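Local coordinates for glycinin A3B4 subunit (Glycine max, PDB 2D5F), which is a soybean 11S globulin that probably serves as a nitrogen and carbon store in the seed, packed as hexamers of two-cupin subunits, at residues Arg396-Val401 with Asp413-Arg418; Asn389-Val394 with Gly419-Val424; Cys85-Glu90 with Gln108-Lys113. One frame throughout, in Å; residues are numbered along the deposited sequence.

Contact 1 (Arg396-Val401 with Asp413-Arg418); sequences RGKGRV and DGELRR
R396 and R418 meet where the two chains come together, the CB of R418 lying against the CA of R396, while the guanidinium of R396 turns to a salt bridge with E440. At G397 the carbonyl O accepts R418 N at 3.2 Å; the glycine's positive phi (79°) would press any CB against the preceding carbonyl O. K398 faces R417 in a non-hydrogen-bonded pair. Its extended chain runs alongside R417, the two pointing the same way, and also crosses E415 at nearly a right angle, CE lying 3.6 Å from E415 OE1. K398 NZ and R417 NH2 are modelled 2.7 Å apart, two donors of like charge, so the placement of these ends is doubtful. G399 pairs with L416 through two backbone bonds, of which L416 N to G399 O is the shorter at 2.8 Å. R400, opposite E415, has CG anti to its N (chi1 177°) and then bends at chi2 and chi3, which carries the guanidinium past E415 toward D413. There D413 OD1 sits over one face in a salt bridge, the planes 71° apart; at 2.5 Å from R400 NH2 it is very short, and its exact geometry is doubtful. E415 OE2 lies at the edge of the same group, a long bridge to R400 NE at 3.8 Å. V401 N reaches G414 O almost straight, and V401 CG2 packs on L416 CB at 3.8 Å. This antiparallel pair belongs to the second cupin barrel: strand 429-435 flanks 398-404 on its other side, and V401 and L416 both pack on L422 of strand 421-424.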
# COMPACT_ATOMS: atom_id res chain seq x y z
N ARG B 396 25.75 6.72 -28.71
CA ARG B 396 27.09 6.92 -29.24
C ARG B 396 27.79 5.62 -29.56
O ARG B 396 27.53 4.58 -28.94
CB ARG B 396 27.93 7.71 -28.24
CG ARG B 396 29.14 8.38 -28.87
CD ARG B 396 30.27 8.44 -27.88
NE ARG B 396 30.71 7.09 -27.53
CZ ARG B 396 31.42 6.80 -26.45
NH1 ARG B 396 31.77 7.77 -25.61
NH2 ARG B 396 31.76 5.55 -26.20
N GLY B 397 28.70 5.67 -30.53
CA GLY B 397 29.45 4.48 -30.87
C GLY B 397 28.73 3.47 -31.74
O GLY B 397 27.80 3.80 -32.48
N LYS B 398 29.16 2.22 -31.63
CA LYS B 398 28.60 1.17 -32.44
C LYS B 398 29.00 -0.19 -31.85
O LYS B 398 30.05 -0.32 -31.23
CB LYS B 398 29.14 1.33 -33.86
CG LYS B 398 28.71 0.30 -34.88
CD LYS B 398 29.28 0.68 -36.24
CE LYS B 398 29.00 -0.37 -37.29
NZ LYS B 398 29.38 0.11 -38.65
N GLY B 399 28.15 -1.19 -32.05
CA GLY B 399 28.47 -2.50 -31.54
C GLY B 399 27.62 -3.58 -32.18
O GLY B 399 26.66 -3.29 -32.89
N ARG B 400 27.98 -4.83 -31.91
CA ARG B 400 27.26 -5.97 -32.45
C ARG B 400 26.19 -6.37 -31.43
O ARG B 400 26.50 -6.59 -30.26
CB ARG B 400 28.23 -7.13 -32.70
CG ARG B 400 27.60 -8.42 -33.19
CD ARG B 400 27.04 -8.29 -34.60
NE ARG B 400 27.61 -9.28 -35.52
CZ ARG B 400 27.49 -10.60 -35.37
NH1 ARG B 400 28.04 -11.42 -36.26
NH2 ARG B 400 26.83 -11.10 -34.34
N VAL B 401 24.95 -6.43 -31.88
CA VAL B 401 23.84 -6.80 -31.01
C VAL B 401 23.13 -8.04 -31.55
O VAL B 401 22.98 -8.20 -32.77
CB VAL B 401 22.81 -5.65 -30.89
CG1 VAL B 401 21.66 -6.05 -29.98
CG2 VAL B 401 23.51 -4.39 -30.37
N ASP B 413 20.60 -9.66 -35.49
CA ASP B 413 22.00 -10.02 -35.39
C ASP B 413 22.77 -9.10 -36.31
O ASP B 413 22.88 -9.36 -37.50
CB ASP B 413 22.22 -11.47 -35.83
CG ASP B 413 23.59 -12.00 -35.44
OD1 ASP B 413 24.53 -11.18 -35.31
OD2 ASP B 413 23.74 -13.23 -35.29
N GLY B 414 23.28 -8.00 -35.76
CA GLY B 414 24.02 -7.08 -36.59
C GLY B 414 24.57 -5.91 -35.82
O GLY B 414 24.53 -5.88 -34.59
N GLU B 415 25.10 -4.94 -36.55
CA GLU B 415 25.68 -3.75 -35.96
C GLU B 415 24.55 -2.80 -35.61
O GLU B 415 23.54 -2.74 -36.31
CB GLU B 415 26.62 -3.06 -36.95
CG GLU B 415 27.72 -3.95 -37.51
CD GLU B 415 28.66 -4.45 -36.43
OE1 GLU B 415 29.30 -3.61 -35.76
OE2 GLU B 415 28.74 -5.68 -36.24
N LEU B 416 24.72 -2.07 -34.52
CA LEU B 416 23.74 -1.09 -34.08
C LEU B 416 24.58 0.14 -33.74
O LEU B 416 25.56 0.03 -32.99
CB LEU B 416 23.00 -1.59 -32.83
CG LEU B 416 21.69 -0.88 -32.49
CD1 LEU B 416 20.69 -1.13 -33.60
CD2 LEU B 416 21.15 -1.40 -31.15
N ARG B 417 24.23 1.29 -34.30
CA ARG B 417 25.00 2.50 -34.04
C ARG B 417 24.17 3.71 -33.64
O ARG B 417 22.94 3.68 -33.65
CB ARG B 417 25.85 2.87 -35.26
CG ARG B 417 25.05 3.33 -36.47
CD ARG B 417 24.63 2.17 -37.32
NE ARG B 417 25.76 1.60 -38.06
CZ ARG B 417 25.70 0.44 -38.72
NH1 ARG B 417 24.57 -0.26 -38.70
NH2 ARG B 417 26.75 -0.01 -39.38
N ARG B 418 24.88 4.78 -33.30
CA ARG B 418 24.25 6.02 -32.87
C ARG B 418 23.04 6.42 -33.70
O ARG B 418 23.08 6.44 -34.93
CB ARG B 418 25.28 7.15 -32.89
CG ARG B 418 24.70 8.48 -32.45
CD ARG B 418 25.74 9.58 -32.49
NE ARG B 418 25.17 10.84 -32.03
CZ ARG B 418 25.77 12.02 -32.14
NH1 ARG B 418 25.17 13.12 -31.70
NH2 ARG B 418 26.97 12.11 -32.71

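Contact 2 (Asn389-Val394 with Gly419-Val424); sequences NSVIYV and GQLLVV
V391 and L421 make the tightest apolar contact between these strands: V391 CG1 presses on L421 CD1 at 3.4 Å, closer than usual for two methyls. V391 has CG1 anti to the backbone N (chi1 -173°), which turns that methyl, not CG2, onto the L421 branch, the two side chains crossing at a slant. The same CD1 lies at the edge of the Y393 ring and 3.9 Å from Y393 CB. On the face carrying S390, I392, L422 and V424, I392 CD1 crosses to V424 CG2 at 3.9 Å. Y393 continues past L421 until its OH stands 3.3 Å from G419 CA.

Six backbone hydrogen bonds join the antiparallel strands, which belong to a sheet of the C-terminal cupin barrel where 390-395 lies between 421-424 and 438-445. In the I392-L422 pair both N-to-O bonds measure 2.8 Å. S390 and V424 exchange a second pair of bonds, V424 N to S390 O at 2.8 Å. Beyond the regular pairing, V394 N goes to Q420 O at 3.1 Å and G419 N returns to V394 O at 2.9 Å.

The polar ends look elsewhere: S390 OG bonds N385, Q420 OE1 takes R417 N, and N389 OD1 accepts Q426 N while its ND2 donates to Q155 O of a second subunit. L421 and V423 pack on L40 of helix 38-43.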
# COMPACT_ATOMS: atom_id res chain seq x y z
N ASN B 389 9.05 -5.05 -21.82
CA ASN B 389 9.56 -4.93 -23.17
C ASN B 389 10.61 -3.84 -23.02
O ASN B 389 10.56 -3.05 -22.08
CB ASN B 389 8.47 -4.46 -24.14
CG ASN B 389 7.54 -5.56 -24.56
OD1 ASN B 389 7.97 -6.69 -24.79
ND2 ASN B 389 6.26 -5.24 -24.69
N SER B 390 11.56 -3.79 -23.95
CA SER B 390 12.61 -2.78 -23.87
C SER B 390 12.85 -2.14 -25.22
O SER B 390 12.57 -2.74 -26.26
CB SER B 390 13.92 -3.42 -23.40
OG SER B 390 13.79 -3.95 -22.10
N VAL B 391 13.35 -0.91 -25.20
CA VAL B 391 13.66 -0.19 -26.43
C VAL B 391 15.03 0.47 -26.27
O VAL B 391 15.21 1.36 -25.43
CB VAL B 391 12.62 0.89 -26.75
CG1 VAL B 391 12.90 1.49 -28.13
CG2 VAL B 391 11.21 0.29 -26.71
N ILE B 392 15.98 0.01 -27.06
CA ILE B 392 17.33 0.54 -27.02
C ILE B 392 17.50 1.67 -28.02
O ILE B 392 17.04 1.59 -29.15
CB ILE B 392 18.37 -0.55 -27.39
CG1 ILE B 392 18.38 -1.65 -26.34
CG2 ILE B 392 19.75 0.08 -27.50
CD1 ILE B 392 19.18 -2.87 -26.76
N TYR B 393 18.14 2.75 -27.58
CA TYR B 393 18.44 3.86 -28.47
C TYR B 393 19.94 4.10 -28.27
O TYR B 393 20.38 4.39 -27.16
CB TYR B 393 17.68 5.13 -28.10
CG TYR B 393 18.09 6.31 -28.96
CD1 TYR B 393 17.59 6.47 -30.25
CD2 TYR B 393 19.08 7.20 -28.52
CE1 TYR B 393 18.06 7.49 -31.09
CE2 TYR B 393 19.55 8.23 -29.36
CZ TYR B 393 19.04 8.36 -30.64
OH TYR B 393 19.52 9.34 -31.48
N VAL B 394 20.72 3.95 -29.33
CA VAL B 394 22.16 4.14 -29.22
C VAL B 394 22.49 5.62 -29.21
O VAL B 394 22.11 6.36 -30.12
CB VAL B 394 22.91 3.44 -30.37
CG1 VAL B 394 24.43 3.65 -30.22
CG2 VAL B 394 22.58 1.95 -30.34
N GLY B 419 21.95 6.73 -33.00
CA GLY B 419 20.73 7.16 -33.66
C GLY B 419 19.74 6.07 -33.99
O GLY B 419 18.61 6.36 -34.38
N GLN B 420 20.14 4.81 -33.85
CA GLN B 420 19.25 3.71 -34.16
C GLN B 420 18.47 3.22 -32.94
O GLN B 420 18.95 3.29 -31.81
CB GLN B 420 20.03 2.56 -34.78
CG GLN B 420 20.76 2.99 -36.03
CD GLN B 420 21.39 1.84 -36.76
OE1 GLN B 420 22.15 1.07 -36.17
NE2 GLN B 420 21.07 1.71 -38.04
N LEU B 421 17.28 2.72 -33.21
CA LEU B 421 16.36 2.22 -32.20
C LEU B 421 16.14 0.73 -32.40
O LEU B 421 15.84 0.29 -33.50
CB LEU B 421 15.02 2.96 -32.36
CG LEU B 421 14.01 2.93 -31.22
CD1 LEU B 421 14.56 3.78 -30.08
CD2 LEU B 421 12.68 3.49 -31.69
N LEU B 422 16.28 -0.06 -31.33
CA LEU B 422 16.09 -1.51 -31.44
C LEU B 422 15.23 -2.02 -30.29
O LEU B 422 15.58 -1.86 -29.12
CB LEU B 422 17.42 -2.26 -31.43
CG LEU B 422 17.26 -3.78 -31.47
CD1 LEU B 422 16.71 -4.19 -32.83
CD2 LEU B 422 18.60 -4.47 -31.22
N VAL B 423 14.11 -2.64 -30.63
CA VAL B 423 13.21 -3.19 -29.64
C VAL B 423 13.64 -4.57 -29.19
O VAL B 423 13.98 -5.42 -30.03
CB VAL B 423 11.78 -3.31 -30.19
CG1 VAL B 423 10.89 -4.08 -29.21
CG2 VAL B 423 11.21 -1.94 -30.48
N VAL B 424 13.65 -4.80 -27.88
CA VAL B 424 13.99 -6.11 -27.35
C VAL B 424 12.78 -6.55 -26.54
O VAL B 424 12.57 -6.11 -25.41
CB VAL B 424 15.25 -6.07 -26.46
CG1 VAL B 424 15.54 -7.47 -25.90
CG2 VAL B 424 16.45 -5.55 -27.26

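Contact 3 (Cys85-Glu90 with Gln108-Lys113); sequences CPETFE and QDSHQK
F89 and H111 form the hydrogen-bonded pair of a short antiparallel match, strand 89-92 with 107-118, in the sheet of the N-terminal cupin domain, with a classic beta bulge at Q108 and D109 opposite K91. F89 CB rests 3.5 Å from H111 O and also meets H111 CE1. With CG anti to the carbonyl carbon (chi1 -88°), the F89 ring goes out beside the backbone N, and chi2 (40°) turns its face to K113, leaving the CD2 edge near H111 CE1. F89 CE1 lies 3.8 Å from K113 CA, and at the tip F89 CZ touches K113 CG at 3.9 Å. K113 CA thus sits over one face of the F89 ring, 14° off its normal, in a CH-pi contact; the H111 imidazole stands oblique to the phenyl. With an alanine here, K113 CA would probably lose the ring it lies over, and a gap would open beside the H111 imidazole.

H111 is held in turn by ND1 donating to Q112 O, nearly in the ring plane, and by NE2 bonded to I247 N. Two other subunits pack against this pair: K482 of the third subunit bridges D109, and D342 of the fourth takes K113 NZ, while E90 binds backbone N-H groups of G488 and S487 there. C85 is disulfide-bonded to C327. T88 OG1 bonds D342 O of the fourth subunit, and a water between the segments gives a hydrogen to T88 OG1 at 2.8 Å and accepts one from K113 N at 2.9 Å.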
# COMPACT_ATOMS: atom_id res chain seq x y z
N CYS B 85 -1.85 23.79 -8.21
CA CYS B 85 -0.69 24.05 -7.37
C CYS B 85 -0.30 25.52 -7.32
O CYS B 85 -0.47 26.25 -8.29
CB CYS B 85 0.48 23.22 -7.86
SG CYS B 85 0.28 21.44 -7.54
N PRO B 86 0.24 25.98 -6.17
CA PRO B 86 0.65 27.38 -6.01
C PRO B 86 1.85 27.75 -6.87
O PRO B 86 2.67 26.90 -7.20
CB PRO B 86 0.98 27.48 -4.51
CG PRO B 86 0.31 26.29 -3.89
CD PRO B 86 0.48 25.22 -4.93
N GLU B 87 1.95 29.03 -7.22
CA GLU B 87 3.07 29.51 -8.02
C GLU B 87 4.11 29.91 -6.97
O GLU B 87 4.07 31.03 -6.45
CB GLU B 87 2.66 30.72 -8.85
CG GLU B 87 1.20 30.71 -9.31
CD GLU B 87 0.79 29.41 -9.99
OE1 GLU B 87 -0.42 29.15 -10.08
OE2 GLU B 87 1.68 28.66 -10.45
N THR B 88 5.02 28.98 -6.67
CA THR B 88 6.05 29.20 -5.64
C THR B 88 7.25 30.05 -6.06
O THR B 88 8.10 30.36 -5.22
CB THR B 88 6.57 27.86 -5.10
OG1 THR B 88 7.22 27.13 -6.15
CG2 THR B 88 5.42 27.03 -4.54
N PHE B 89 7.34 30.38 -7.34
CA PHE B 89 8.42 31.22 -7.84
C PHE B 89 7.78 32.58 -8.11
O PHE B 89 7.00 32.74 -9.05
CB PHE B 89 8.99 30.65 -9.14
CG PHE B 89 10.10 29.65 -8.94
CD1 PHE B 89 10.05 28.71 -7.91
CD2 PHE B 89 11.21 29.65 -9.79
CE1 PHE B 89 11.07 27.78 -7.73
CE2 PHE B 89 12.24 28.72 -9.62
CZ PHE B 89 12.17 27.79 -8.58
N GLU B 90 8.07 33.57 -7.27
CA GLU B 90 7.48 34.88 -7.49
C GLU B 90 8.52 35.99 -7.48
O GLU B 90 9.55 35.89 -6.82
CB GLU B 90 6.39 35.16 -6.44
CG GLU B 90 6.88 35.14 -5.01
CD GLU B 90 5.74 35.26 -4.01
OE1 GLU B 90 6.02 35.23 -2.79
OE2 GLU B 90 4.57 35.39 -4.43
N GLN B 108 5.27 41.07 -10.07
CA GLN B 108 5.56 41.45 -11.45
C GLN B 108 5.32 40.20 -12.30
O GLN B 108 5.02 40.28 -13.49
CB GLN B 108 7.02 41.91 -11.57
CG GLN B 108 7.46 42.24 -12.98
CD GLN B 108 7.96 41.03 -13.75
OE1 GLN B 108 8.97 40.43 -13.39
NE2 GLN B 108 7.24 40.66 -14.81
N ASP B 109 5.45 39.04 -11.66
CA ASP B 109 5.22 37.76 -12.30
C ASP B 109 5.40 36.65 -11.27
O ASP B 109 6.12 36.80 -10.28
CB ASP B 109 6.19 37.51 -13.46
CG ASP B 109 5.84 36.25 -14.27
OD1 ASP B 109 6.70 35.72 -14.99
OD2 ASP B 109 4.68 35.80 -14.18
N SER B 110 4.71 35.54 -11.51
CA SER B 110 4.81 34.37 -10.65
C SER B 110 4.45 33.18 -11.52
O SER B 110 3.66 33.30 -12.46
CB SER B 110 3.86 34.48 -9.45
OG SER B 110 2.51 34.48 -9.84
N HIS B 111 5.07 32.04 -11.24
CA HIS B 111 4.82 30.83 -11.99
C HIS B 111 5.30 29.65 -11.16
O HIS B 111 5.74 29.83 -10.03
CB HIS B 111 5.53 30.88 -13.36
CG HIS B 111 6.99 31.18 -13.29
ND1 HIS B 111 7.92 30.26 -12.83
CD2 HIS B 111 7.70 32.27 -13.65
CE1 HIS B 111 9.13 30.78 -12.93
NE2 HIS B 111 9.03 32.00 -13.42
N GLN B 112 5.23 28.44 -11.71
CA GLN B 112 5.67 27.28 -10.96
C GLN B 112 7.16 27.03 -11.13
O GLN B 112 7.82 27.66 -11.96
CB GLN B 112 4.85 26.03 -11.35
CG GLN B 112 3.42 26.11 -10.83
CD GLN B 112 2.55 24.91 -11.18
OE1 GLN B 112 1.33 24.94 -10.99
NE2 GLN B 112 3.16 23.84 -11.68
N LYS B 113 7.70 26.13 -10.32
CA LYS B 113 9.11 25.80 -10.33
C LYS B 113 9.72 25.54 -11.71
O LYS B 113 9.12 24.88 -12.56
CB LYS B 113 9.36 24.58 -9.43
CG LYS B 113 10.83 24.18 -9.32
CD LYS B 113 11.01 22.96 -8.43
CE LYS B 113 12.48 22.60 -8.28
NZ LYS B 113 12.68 21.57 -7.23
O HOH W 1 5.96 25.63 -8.11

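How the contacts relate
Contacts 1 and 2 are neighbours in the second cupin domain, their centres about 11 Å apart, and residues 396-418 of contact 1 fall wholly between the two segments of contact 2. They touch directly: V394 packs against R417, R418 and L416, and V401 CG1 meets L422 CD2 at 3.7 Å. A bound magnesium ion lies about 4 Å from the I392 side chain and about 7 Å from that of V401, beside this part of the barrel. Contact 3, in the first cupin domain, faces other subunits, its centre about 45 Å from that of contact 1 and 38 Å from that of contact 2. The carbonate pocket (R50, H58, Y131, T133, A143) includes no residue of the three.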